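Local coordinates for BH0493 protein (Bacillus halodurans C-125, PDB 2QEE) that binds zinc and is probably a metal-dependent hydrolase or related enzyme of the amidohydrolase superfamily, with an unknown physiological substrate, at residues W42-L47 and T100-L105; L48-L53 and L364-H369; V54-R59 and E93-V98; E127-T132 and R359-L364. All blocks are in the same frame, centred on the assembly; numbering follows the deposited sequence.

Contact 1: residues W42-L47 and T100-L105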
# COMPACT_ATOMS: atom_id res chain seq x y z
N TRP C 42 18.00 4.29 -30.17
CA TRP C 42 18.25 5.65 -29.69
C TRP C 42 17.65 6.71 -30.57
O TRP C 42 17.39 6.46 -31.74
CB TRP C 42 19.72 5.97 -29.50
CG TRP C 42 20.66 5.88 -30.72
CD1 TRP C 42 21.20 4.76 -31.26
CD2 TRP C 42 21.23 6.99 -31.43
NE1 TRP C 42 22.07 5.10 -32.32
CE2 TRP C 42 22.08 6.46 -32.45
CE3 TRP C 42 21.09 8.39 -31.32
CZ2 TRP C 42 22.82 7.29 -33.32
CZ3 TRP C 42 21.79 9.22 -32.23
CH2 TRP C 42 22.65 8.65 -33.21
N ASP C 43 17.47 7.88 -29.96
CA ASP C 43 16.93 9.13 -30.51
C ASP C 43 15.55 9.49 -30.07
O ASP C 43 14.85 8.65 -29.48
CB ASP C 43 17.11 9.30 -32.05
CG ASP C 43 16.05 8.58 -32.88
OD1 ASP C 43 14.94 8.21 -32.42
OD2 ASP C 43 16.36 8.38 -34.08
N ILE C 44 15.14 10.71 -30.36
CA ILE C 44 13.82 11.24 -29.87
C ILE C 44 12.61 10.47 -30.40
O ILE C 44 11.58 10.34 -29.70
CB ILE C 44 13.71 12.75 -30.11
CG1 ILE C 44 12.44 13.37 -29.50
CG2 ILE C 44 13.76 13.04 -31.66
CD1 ILE C 44 12.25 13.18 -27.97
N ASP C 45 12.65 10.03 -31.66
CA ASP C 45 11.57 9.20 -32.18
C ASP C 45 11.44 7.88 -31.45
O ASP C 45 10.31 7.42 -31.21
CB ASP C 45 11.79 8.95 -33.68
CG ASP C 45 11.49 10.19 -34.52
OD1 ASP C 45 10.89 11.16 -34.04
OD2 ASP C 45 11.85 10.18 -35.71
N GLU C 46 12.56 7.28 -31.06
CA GLU C 46 12.54 6.04 -30.29
C GLU C 46 12.03 6.33 -28.84
O GLU C 46 11.24 5.57 -28.33
CB GLU C 46 13.92 5.47 -30.24
CG GLU C 46 14.40 5.00 -31.66
CD GLU C 46 13.73 3.72 -32.14
OE1 GLU C 46 12.90 3.09 -31.42
OE2 GLU C 46 14.07 3.31 -33.27
N LEU C 47 12.50 7.42 -28.24
CA LEU C 47 11.99 7.87 -26.92
C LEU C 47 10.47 8.00 -26.93
O LEU C 47 9.79 7.50 -26.07
CB LEU C 47 12.59 9.20 -26.48
CG LEU C 47 14.03 9.14 -25.99
CD1 LEU C 47 14.59 10.57 -25.74
CD2 LEU C 47 14.14 8.28 -24.70
N THR C 100 13.05 15.37 -19.55
CA THR C 100 14.35 15.32 -18.84
C THR C 100 15.50 14.96 -19.79
O THR C 100 16.58 15.55 -19.72
CB THR C 100 14.24 14.37 -17.64
OG1 THR C 100 13.28 14.95 -16.73
CG2 THR C 100 15.63 14.16 -16.92
N CYS C 101 15.25 14.01 -20.69
CA CYS C 101 16.25 13.61 -21.69
C CYS C 101 16.63 14.77 -22.60
O CYS C 101 17.85 15.04 -22.79
CB CYS C 101 15.71 12.47 -22.54
SG CYS C 101 15.51 10.91 -21.62
N LEU C 102 15.63 15.42 -23.19
CA LEU C 102 15.91 16.55 -24.10
C LEU C 102 16.74 17.62 -23.39
O LEU C 102 17.74 18.11 -23.92
CB LEU C 102 14.59 17.15 -24.61
CG LEU C 102 13.77 16.23 -25.50
CD1 LEU C 102 12.46 16.91 -25.70
CD2 LEU C 102 14.54 16.07 -26.87
N GLN C 103 16.33 17.99 -22.19
CA GLN C 103 17.05 19.00 -21.42
C GLN C 103 18.51 18.55 -21.19
O GLN C 103 19.46 19.34 -21.34
CB GLN C 103 16.33 19.24 -20.09
CG GLN C 103 16.82 20.51 -19.39
CD GLN C 103 16.34 20.57 -17.97
OE1 GLN C 103 16.45 19.57 -17.21
NE2 GLN C 103 15.78 21.73 -17.60
N GLY C 104 18.68 17.29 -20.78
CA GLY C 104 20.01 16.74 -20.46
C GLY C 104 20.94 16.89 -21.65
O GLY C 104 22.14 17.16 -21.49
N LEU C 105 20.38 16.72 -22.84
CA LEU C 105 21.16 16.72 -24.08
C LEU C 105 21.50 18.13 -24.55
O LEU C 105 22.20 18.30 -25.57
CB LEU C 105 20.39 15.96 -25.16
CG LEU C 105 20.30 14.41 -24.97
CD1 LEU C 105 19.26 13.91 -26.00
CD2 LEU C 105 21.63 13.74 -25.17
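Ile44 and Leu102 mark where helix 44-48 comes nearest to helix 93-104, with their CA atoms 8.1 Å apart, close enough for the side chains of the two helices to meet directly. They do so in two apolar contacts, each made by the end of a side chain of helix 44-48. Ile44 has CG1 anti to its backbone nitrogen (chi1 -174°), which carries CD1 out to Leu102 CD2 at 3.8 Å, the two side chains crossing at about a right angle. One turn further on, Leu47 points directly at the other helix and sets its CD1 3.9 Å from Cys101 CB. Branched aliphatic chains suit the gap because they present methyl groups in several directions, while the short Cys101 lets Leu47 come in over its CB; its SG packs on Tyr366 of helix 363-388. Asp43 is the N-cap of helix 44-48: its OD1 accepts from Glu46 N at 2.9 Å, nearly in line with the carboxylate C-O bond. Asp45 forms salt bridges to Arg74 and Arg118. No hydrogen bond spans the two segments. The chemistry is therefore that of buried hydrocarbon, which holds the helices at a distance by shape, while Asp43 is engaged by Glu46 and Asp45 by its two arginines.

Contact 2: residues L48-L53 and L364-H369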
# COMPACT_ATOMS: atom_id res chain seq x y z
N LEU C 48 9.95 8.70 -27.94
CA LEU C 48 8.53 8.94 -28.03
C LEU C 48 7.69 7.70 -28.34
O LEU C 48 6.52 7.64 -27.97
CB LEU C 48 8.30 10.02 -29.09
CG LEU C 48 8.57 11.44 -28.58
CD1 LEU C 48 8.57 12.43 -29.78
CD2 LEU C 48 7.58 11.97 -27.48
N THR C 49 8.27 6.71 -29.01
CA THR C 49 7.50 5.51 -29.38
C THR C 49 7.78 4.31 -28.46
O THR C 49 7.36 3.18 -28.74
CB THR C 49 7.73 5.17 -30.87
OG1 THR C 49 9.13 4.98 -31.07
CG2 THR C 49 7.25 6.30 -31.74
N TYR C 50 8.50 4.56 -27.36
CA TYR C 50 8.63 3.67 -26.19
C TYR C 50 7.23 3.13 -25.89
O TYR C 50 6.25 3.89 -25.99
CB TYR C 50 9.04 4.57 -24.99
CG TYR C 50 9.43 3.88 -23.68
CD1 TYR C 50 10.00 2.61 -23.66
CD2 TYR C 50 9.32 4.58 -22.46
CE1 TYR C 50 10.45 2.02 -22.44
CE2 TYR C 50 9.77 4.00 -21.24
CZ TYR C 50 10.35 2.74 -21.23
OH TYR C 50 10.76 2.18 -20.04
N HIS C 51 7.12 1.85 -25.51
CA HIS C 51 5.80 1.24 -25.36
C HIS C 51 5.00 1.85 -24.22
O HIS C 51 3.76 1.82 -24.24
CB HIS C 51 5.87 -0.29 -25.26
CG HIS C 51 6.53 -0.81 -24.01
ND1 HIS C 51 5.84 -0.99 -22.83
CD2 HIS C 51 7.79 -1.23 -23.78
CE1 HIS C 51 6.65 -1.52 -21.92
NE2 HIS C 51 7.84 -1.67 -22.47
N TYR C 52 5.68 2.39 -23.20
CA TYR C 52 4.94 3.08 -22.14
C TYR C 52 4.08 4.19 -22.73
O TYR C 52 2.98 4.46 -22.25
CB TYR C 52 5.86 3.71 -21.08
CG TYR C 52 6.63 2.79 -20.16
CD1 TYR C 52 7.12 1.57 -20.58
CD2 TYR C 52 6.98 3.22 -18.85
CE1 TYR C 52 7.88 0.76 -19.71
CE2 TYR C 52 7.76 2.40 -17.96
CZ TYR C 52 8.19 1.19 -18.41
OH TYR C 52 8.91 0.40 -17.57
N LEU C 53 4.63 4.89 -23.73
CA LEU C 53 3.94 6.01 -24.34
C LEU C 53 2.90 5.56 -25.35
O LEU C 53 1.89 6.24 -25.52
CB LEU C 53 4.91 7.02 -24.97
CG LEU C 53 5.78 7.77 -23.92
CD1 LEU C 53 6.62 8.82 -24.60
CD2 LEU C 53 4.89 8.43 -22.87
N LEU C 364 18.52 6.45 -20.08
CA LEU C 364 19.47 6.47 -18.96
C LEU C 364 19.48 7.84 -18.33
O LEU C 364 19.60 7.92 -17.08
CB LEU C 364 20.89 6.13 -19.43
CG LEU C 364 21.03 4.71 -19.89
CD1 LEU C 364 22.50 4.54 -20.34
CD2 LEU C 364 20.78 3.76 -18.73
N ILE C 365 19.30 8.89 -19.12
CA ILE C 365 19.38 10.25 -18.56
C ILE C 365 18.24 10.39 -17.53
O ILE C 365 18.50 10.68 -16.35
CB ILE C 365 19.26 11.34 -19.64
CG1 ILE C 365 20.48 11.23 -20.57
CG2 ILE C 365 19.29 12.78 -18.99
CD1 ILE C 365 20.42 12.22 -21.78
N TYR C 366 17.00 10.21 -17.99
CA TYR C 366 15.85 10.50 -17.06
C TYR C 366 15.67 9.43 -16.01
O TYR C 366 15.26 9.72 -14.84
CB TYR C 366 14.56 10.76 -17.80
CG TYR C 366 13.60 9.61 -18.05
CD1 TYR C 366 12.81 9.09 -17.01
CD2 TYR C 366 13.44 9.05 -19.35
CE1 TYR C 366 11.84 8.14 -17.23
CE2 TYR C 366 12.48 8.06 -19.56
CZ TYR C 366 11.70 7.59 -18.51
OH TYR C 366 10.73 6.62 -18.71
N LYS C 367 15.92 8.17 -16.36
CA LYS C 367 15.67 7.13 -15.37
C LYS C 367 16.57 7.37 -14.16
O LYS C 367 16.13 7.23 -13.00
CB LYS C 367 15.89 5.72 -15.96
CG LYS C 367 14.96 5.41 -17.14
CD LYS C 367 13.76 4.66 -16.73
CE LYS C 367 13.11 4.10 -18.03
NZ LYS C 367 11.85 3.40 -17.66
N TRP C 368 17.83 7.73 -14.38
CA TRP C 368 18.77 7.96 -13.26
C TRP C 368 18.55 9.33 -12.61
O TRP C 368 18.64 9.45 -11.40
CB TRP C 368 20.23 7.69 -13.72
CG TRP C 368 20.38 6.21 -13.87
CD1 TRP C 368 20.48 5.51 -15.05
CD2 TRP C 368 20.29 5.25 -12.84
NE1 TRP C 368 20.52 4.18 -14.80
CE2 TRP C 368 20.37 3.98 -13.44
CE3 TRP C 368 20.15 5.33 -11.44
CZ2 TRP C 368 20.34 2.80 -12.71
CZ3 TRP C 368 20.15 4.18 -10.71
CH2 TRP C 368 20.21 2.91 -11.35
N HIS C 369 18.26 10.35 -13.38
CA HIS C 369 18.00 11.67 -12.79
C HIS C 369 16.78 11.59 -11.84
O HIS C 369 16.81 12.08 -10.68
CB HIS C 369 17.72 12.65 -13.93
CG HIS C 369 17.46 14.07 -13.50
ND1 HIS C 369 16.30 14.46 -12.84
CD2 HIS C 369 18.18 15.20 -13.69
CE1 HIS C 369 16.35 15.76 -12.62
NE2 HIS C 369 17.48 16.23 -13.12
O HOH W 1 11.11 1.34 -16.13
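Lys367 reaches from helix 363-388 to Tyr50, and its chain can be traced atom by atom. CB leaves the helix toward the facing segment, and CG passes over the centre of the Tyr366 ring, 4.0 Å above its plane, so this methylene rests on an aromatic face. At chi2 (-96°) the chain bends, then runs straight through CD and CE. CE comes within 3.6 Å of Tyr50 OH, and NZ ends at the edge of the Tyr50 ring, near its plane, where it donates to the hydroxyl oxygen at 2.9 Å. NZ also donates to a water at 2.7 Å, and this water is hydrogen-bonded to Tyr52 OH as well. This cluster lies beside a zinc centre held by His28, His30 and Asp357, consistent with the (beta/alpha)8 barrel of the amidohydrolase superfamily; the side chain of Asp357 is about 5 Å from that of Lys367, and that of Tyr52 about 7 Å from the metal. A long, flexible lysine suits the span from helix 363-388 to the residue that caps helix 51-58. Tyr50 comes to meet it from the opposite direction, its CE2 3.8 Å from Tyr366 OH. A phenylalanine in place of Tyr50 would probably leave Lys367 NZ without this acceptor, held across the contact by the water alone. The Tyr50 ring is itself steadied from its own segment, since Tyr52 CD1 sits 3.5 Å above one face, offset toward the rim; the Tyr52 ring also meets that of Trp328, the planes about 20° apart.

Contact 3: residues V54-R59 and E93-V98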
# COMPACT_ATOMS: atom_id res chain seq x y z
N VAL C 54 3.13 4.42 -25.99
CA VAL C 54 2.05 3.80 -26.80
C VAL C 54 0.78 3.52 -25.97
O VAL C 54 -0.34 3.97 -26.33
CB VAL C 54 2.56 2.53 -27.50
CG1 VAL C 54 1.43 1.86 -28.30
CG2 VAL C 54 3.73 2.90 -28.42
N ALA C 55 0.95 2.90 -24.80
CA ALA C 55 -0.19 2.68 -23.90
C ALA C 55 -0.87 4.03 -23.61
O ALA C 55 -2.09 4.18 -23.72
CB ALA C 55 0.29 2.02 -22.60
N GLU C 56 -0.08 5.05 -23.24
CA GLU C 56 -0.70 6.31 -22.85
C GLU C 56 -1.43 7.01 -24.01
O GLU C 56 -2.52 7.51 -23.80
CB GLU C 56 0.35 7.23 -22.20
CG GLU C 56 0.79 6.63 -20.83
CD GLU C 56 1.84 7.49 -20.14
OE1 GLU C 56 1.80 8.74 -20.29
OE2 GLU C 56 2.69 6.86 -19.46
N VAL C 57 -0.85 6.98 -25.21
CA VAL C 57 -1.48 7.74 -26.33
C VAL C 57 -2.80 7.03 -26.70
O VAL C 57 -3.82 7.67 -27.04
CB VAL C 57 -0.54 7.89 -27.57
CG1 VAL C 57 -0.34 6.55 -28.37
CG2 VAL C 57 -1.01 9.02 -28.44
N MET C 58 -2.79 5.70 -26.55
CA MET C 58 -4.01 4.95 -26.91
C MET C 58 -5.20 5.26 -25.97
O MET C 58 -6.36 5.03 -26.37
CB MET C 58 -3.73 3.44 -27.05
CG MET C 58 -2.80 3.01 -28.22
SD MET C 58 -3.14 3.75 -29.88
CE MET C 58 -4.76 3.30 -29.91
N ARG C 59 -4.97 5.82 -24.77
CA ARG C 59 -6.09 6.29 -23.93
C ARG C 59 -6.72 7.56 -24.43
O ARG C 59 -7.82 7.85 -24.04
CB ARG C 59 -5.66 6.53 -22.47
CG ARG C 59 -5.35 5.21 -21.75
CD ARG C 59 -5.22 5.40 -20.21
NE ARG C 59 -6.40 6.03 -19.62
CZ ARG C 59 -7.59 5.42 -19.50
NH1 ARG C 59 -7.73 4.15 -19.87
NH2 ARG C 59 -8.61 6.05 -18.98
N GLU C 93 4.81 10.26 -15.66
CA GLU C 93 6.23 9.99 -15.48
C GLU C 93 6.99 9.76 -16.80
O GLU C 93 8.11 10.29 -16.99
CB GLU C 93 6.41 8.80 -14.54
CG GLU C 93 7.82 8.29 -14.33
CD GLU C 93 8.84 9.32 -13.76
OE1 GLU C 93 8.48 10.42 -13.31
OE2 GLU C 93 10.03 8.97 -13.84
N ALA C 94 6.41 8.94 -17.69
CA ALA C 94 7.04 8.62 -18.97
C ALA C 94 7.15 9.86 -19.88
O ALA C 94 8.19 10.08 -20.53
CB ALA C 94 6.27 7.49 -19.64
N CYS C 95 6.15 10.74 -19.84
CA CYS C 95 6.23 11.96 -20.65
C CYS C 95 7.25 12.93 -20.02
O CYS C 95 8.09 13.51 -20.74
CB CYS C 95 4.88 12.62 -20.76
SG CYS C 95 3.73 11.67 -21.81
N ARG C 96 7.18 13.13 -18.69
CA ARG C 96 8.21 13.92 -18.01
C ARG C 96 9.60 13.43 -18.40
O ARG C 96 10.54 14.26 -18.68
CB ARG C 96 8.04 13.79 -16.50
CG ARG C 96 9.10 14.45 -15.62
CD ARG C 96 9.05 13.68 -14.25
NE ARG C 96 10.07 14.25 -13.37
CZ ARG C 96 10.48 13.69 -12.24
NH1 ARG C 96 9.98 12.51 -11.85
NH2 ARG C 96 11.41 14.30 -11.53
N GLY C 97 9.79 12.12 -18.37
CA GLY C 97 11.09 11.54 -18.71
C GLY C 97 11.62 11.99 -20.08
O GLY C 97 12.80 12.32 -20.20
N VAL C 98 10.76 11.99 -21.11
CA VAL C 98 11.20 12.49 -22.44
C VAL C 98 11.77 13.90 -22.31
O VAL C 98 12.85 14.19 -22.85
CB VAL C 98 10.06 12.42 -23.49
CG1 VAL C 98 10.47 13.04 -24.87
CG2 VAL C 98 9.61 10.95 -23.70
O HOH W 2 4.05 7.34 -17.16
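Glu56 brings its carboxylate up to the first turn of helix 93-104, where Ala94 and Cys95 receive it. OE2 touches Ala94 CB at 3.6 Å, and OE1 lies 3.8 Å from Cys95 SG. A water joins the same two helices: it donates to Glu56 OE2 at 2.7 Å and accepts from Ala94 N at 2.9 Å, thereby satisfying a backbone N-H of the opening helical turn. The small methyl of Ala94 suits this place, for it allows both carboxylate and water to approach the backbone. Glu56 gets there with CG anti to its carbonyl carbon (chi1 -68°) and a chain extended beyond CG, which gives it the reach to the helix. Around this first shell, direct polar partners fix the carboxylate at both oxygens. OE1 is hydrogen-bonded to Ser92 OG, and that hydroxyl group is in turn bonded to Cys95 N; OE2 forms a salt bridge with Arg316 of the second subunit. One turn along, Arg96 NH1 forms a salt bridge with Glu93 OE1 at 3.0 Å, lying on the syn side of that oxygen, with OE1 close to the guanidinium plane. The other oxygen, Glu93 OE2, is bonded to His370 ND1, which ties the start of the helix to helix 363-388. The negative charge of Glu56 would probably also be favoured by the positive end of the helix dipole. The arrangement is that of a buried carboxylate set against the N-terminal end of a helix, here placed at a subunit interface.

Contact 4: residues E127-T132 and R359-L364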
# COMPACT_ATOMS: atom_id res chain seq x y z
N GLU C 127 28.06 5.30 -31.52
CA GLU C 127 29.20 5.29 -30.60
C GLU C 127 29.31 6.66 -29.92
O GLU C 127 29.52 6.74 -28.68
CB GLU C 127 30.49 4.94 -31.35
CG GLU C 127 30.63 3.45 -31.70
CD GLU C 127 29.80 3.03 -32.89
OE1 GLU C 127 29.24 3.90 -33.61
OE2 GLU C 127 29.70 1.80 -33.13
N GLU C 128 29.12 7.72 -30.68
CA GLU C 128 29.16 9.09 -30.11
C GLU C 128 28.01 9.30 -29.12
O GLU C 128 28.23 9.91 -28.06
CB GLU C 128 29.03 10.14 -31.21
CG GLU C 128 30.29 10.22 -32.06
CD GLU C 128 30.15 11.14 -33.26
OE1 GLU C 128 29.02 11.35 -33.79
OE2 GLU C 128 31.21 11.65 -33.69
N GLN C 129 26.82 8.82 -29.47
CA GLN C 129 25.64 9.04 -28.60
C GLN C 129 25.80 8.27 -27.31
O GLN C 129 25.41 8.76 -26.23
CB GLN C 129 24.30 8.73 -29.30
CG GLN C 129 23.04 9.09 -28.46
CD GLN C 129 22.87 10.61 -28.19
OE1 GLN C 129 23.82 11.40 -28.32
NE2 GLN C 129 21.64 11.01 -27.78
N VAL C 130 26.29 7.05 -27.41
CA VAL C 130 26.61 6.27 -26.19
C VAL C 130 27.58 7.07 -25.31
O VAL C 130 27.36 7.22 -24.10
CB VAL C 130 27.13 4.83 -26.53
CG1 VAL C 130 27.68 4.16 -25.31
CG2 VAL C 130 26.01 3.98 -27.10
N ASP C 131 28.66 7.58 -25.89
CA ASP C 131 29.60 8.40 -25.10
C ASP C 131 28.90 9.57 -24.40
O ASP C 131 29.09 9.78 -23.21
CB ASP C 131 30.74 8.91 -25.99
CG ASP C 131 31.74 7.84 -26.31
OD1 ASP C 131 31.70 6.74 -25.71
OD2 ASP C 131 32.63 8.10 -27.16
N THR C 132 28.13 10.34 -25.15
CA THR C 132 27.40 11.46 -24.61
C THR C 132 26.46 11.02 -23.47
O THR C 132 26.49 11.60 -22.38
CB THR C 132 26.57 12.16 -25.69
OG1 THR C 132 27.46 12.61 -26.74
CG2 THR C 132 25.86 13.36 -25.10
N ARG C 359 15.06 0.83 -22.54
CA ARG C 359 14.98 0.27 -23.91
C ARG C 359 15.56 1.16 -24.98
O ARG C 359 15.93 0.69 -26.07
CB ARG C 359 13.53 -0.05 -24.26
CG ARG C 359 13.00 -1.22 -23.46
CD ARG C 359 11.60 -1.58 -23.91
NE ARG C 359 11.26 -2.89 -23.35
CZ ARG C 359 11.42 -4.04 -24.00
NH1 ARG C 359 11.87 -4.03 -25.26
NH2 ARG C 359 11.11 -5.18 -23.40
N VAL C 360 15.62 2.45 -24.69
CA VAL C 360 16.12 3.46 -25.63
C VAL C 360 17.26 4.14 -24.90
O VAL C 360 17.10 4.56 -23.73
CB VAL C 360 15.04 4.47 -26.00
CG1 VAL C 360 15.61 5.58 -26.90
CG2 VAL C 360 13.82 3.76 -26.68
N LEU C 361 18.40 4.25 -25.58
CA LEU C 361 19.64 4.73 -24.95
C LEU C 361 19.45 5.98 -24.09
O LEU C 361 19.86 5.96 -22.93
CB LEU C 361 20.69 5.08 -26.02
CG LEU C 361 22.04 5.62 -25.53
CD1 LEU C 361 22.75 4.68 -24.58
CD2 LEU C 361 22.86 5.89 -26.80
N GLU C 362 18.81 7.02 -24.62
CA GLU C 362 18.70 8.31 -23.89
C GLU C 362 17.92 8.23 -22.59
O GLU C 362 18.10 9.11 -21.73
CB GLU C 362 18.06 9.40 -24.73
CG GLU C 362 18.92 9.87 -25.91
CD GLU C 362 18.93 8.90 -27.10
OE1 GLU C 362 18.18 7.90 -27.13
OE2 GLU C 362 19.70 9.18 -28.04
N GLN C 363 17.14 7.17 -22.41
CA GLN C 363 16.38 6.99 -21.17
C GLN C 363 17.27 6.85 -19.92
O GLN C 363 16.82 7.08 -18.79
CB GLN C 363 15.50 5.77 -21.27
CG GLN C 363 14.38 5.90 -22.31
CD GLN C 363 13.60 4.61 -22.53
OE1 GLN C 363 14.10 3.53 -22.29
NE2 GLN C 363 12.37 4.74 -23.00
N LEU C 364 18.52 6.45 -20.08
CA LEU C 364 19.47 6.47 -18.96
C LEU C 364 19.48 7.84 -18.33
O LEU C 364 19.60 7.92 -17.08
CB LEU C 364 20.89 6.13 -19.43
CG LEU C 364 21.03 4.71 -19.89
CD1 LEU C 364 22.50 4.54 -20.34
CD2 LEU C 364 20.78 3.76 -18.73
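Leu361 and Val130 form the tight apolar half of this contact. Leu361 swings CG away from its own nitrogen (chi1 179°) and pushes CD2 against helix 126-136, where it lies 3.7 Å from Val130 CG2 and 3.6 Å from Gln129 CG. The isobutyl group thus fits against a beta-branched valine and the methylene part of the glutamine. Beside it the packing turns polar: Gln129 NE2 donates to Glu362 OE2 at 2.7 Å with an N-H...O angle of 162°, meeting the anti lone pair of that oxygen, with amide and carboxylate planes 47° apart. Both groups are gripped at their other ends, since Gln129 OE1 accepts from Lys124 NZ and Glu362 OE1 from Asp43 N. The turn from Val360 to Gln363 is braced inside its own segment by Gln363 OE1, which accepts from both Arg359 N and Val360 N. The outer face of helix 126-136 is quite different: Glu127, Glu128 and Asp131 face solvent, and Asp131 pairs there with Arg166. Replacing Gln129 by an alanine is likely to leave Glu362 OE2 without its amide donor and open a gap beside Leu361 CD2. Glutamine suits the spot because its neutral amide can donate to the buried carboxylate and accept from the lysine at once, so hydrocarbon fit is joined to a hydrogen-bond chain from Lys124 through Gln129 to Glu362, which probably stabilises its buried charge.

Overall arrangement
All four contacts are buried, and contact 1 shares a side of the chain's centre with each of the others, but their chemistry changes with place. Contact 2 is nearest to that centre and to the zinc, and is largely polar. Contact 1 is purely apolar across its helices, whereas contact 4 mixes methyl packing with a charged hydrogen bond and touches no other subunit. Contacts 1 and 3 both lie about 19 Å out and touch the second subunit, but only in contact 3 do a carboxylate and a water do the joining. Helix 93-104 serves contacts 1 and 3, helix 51-58 contacts 2 and 3, and helix 363-388 contacts 2 and 4, which share Leu364. Tyr366 packs against Gly97, linking contacts 2 and 3.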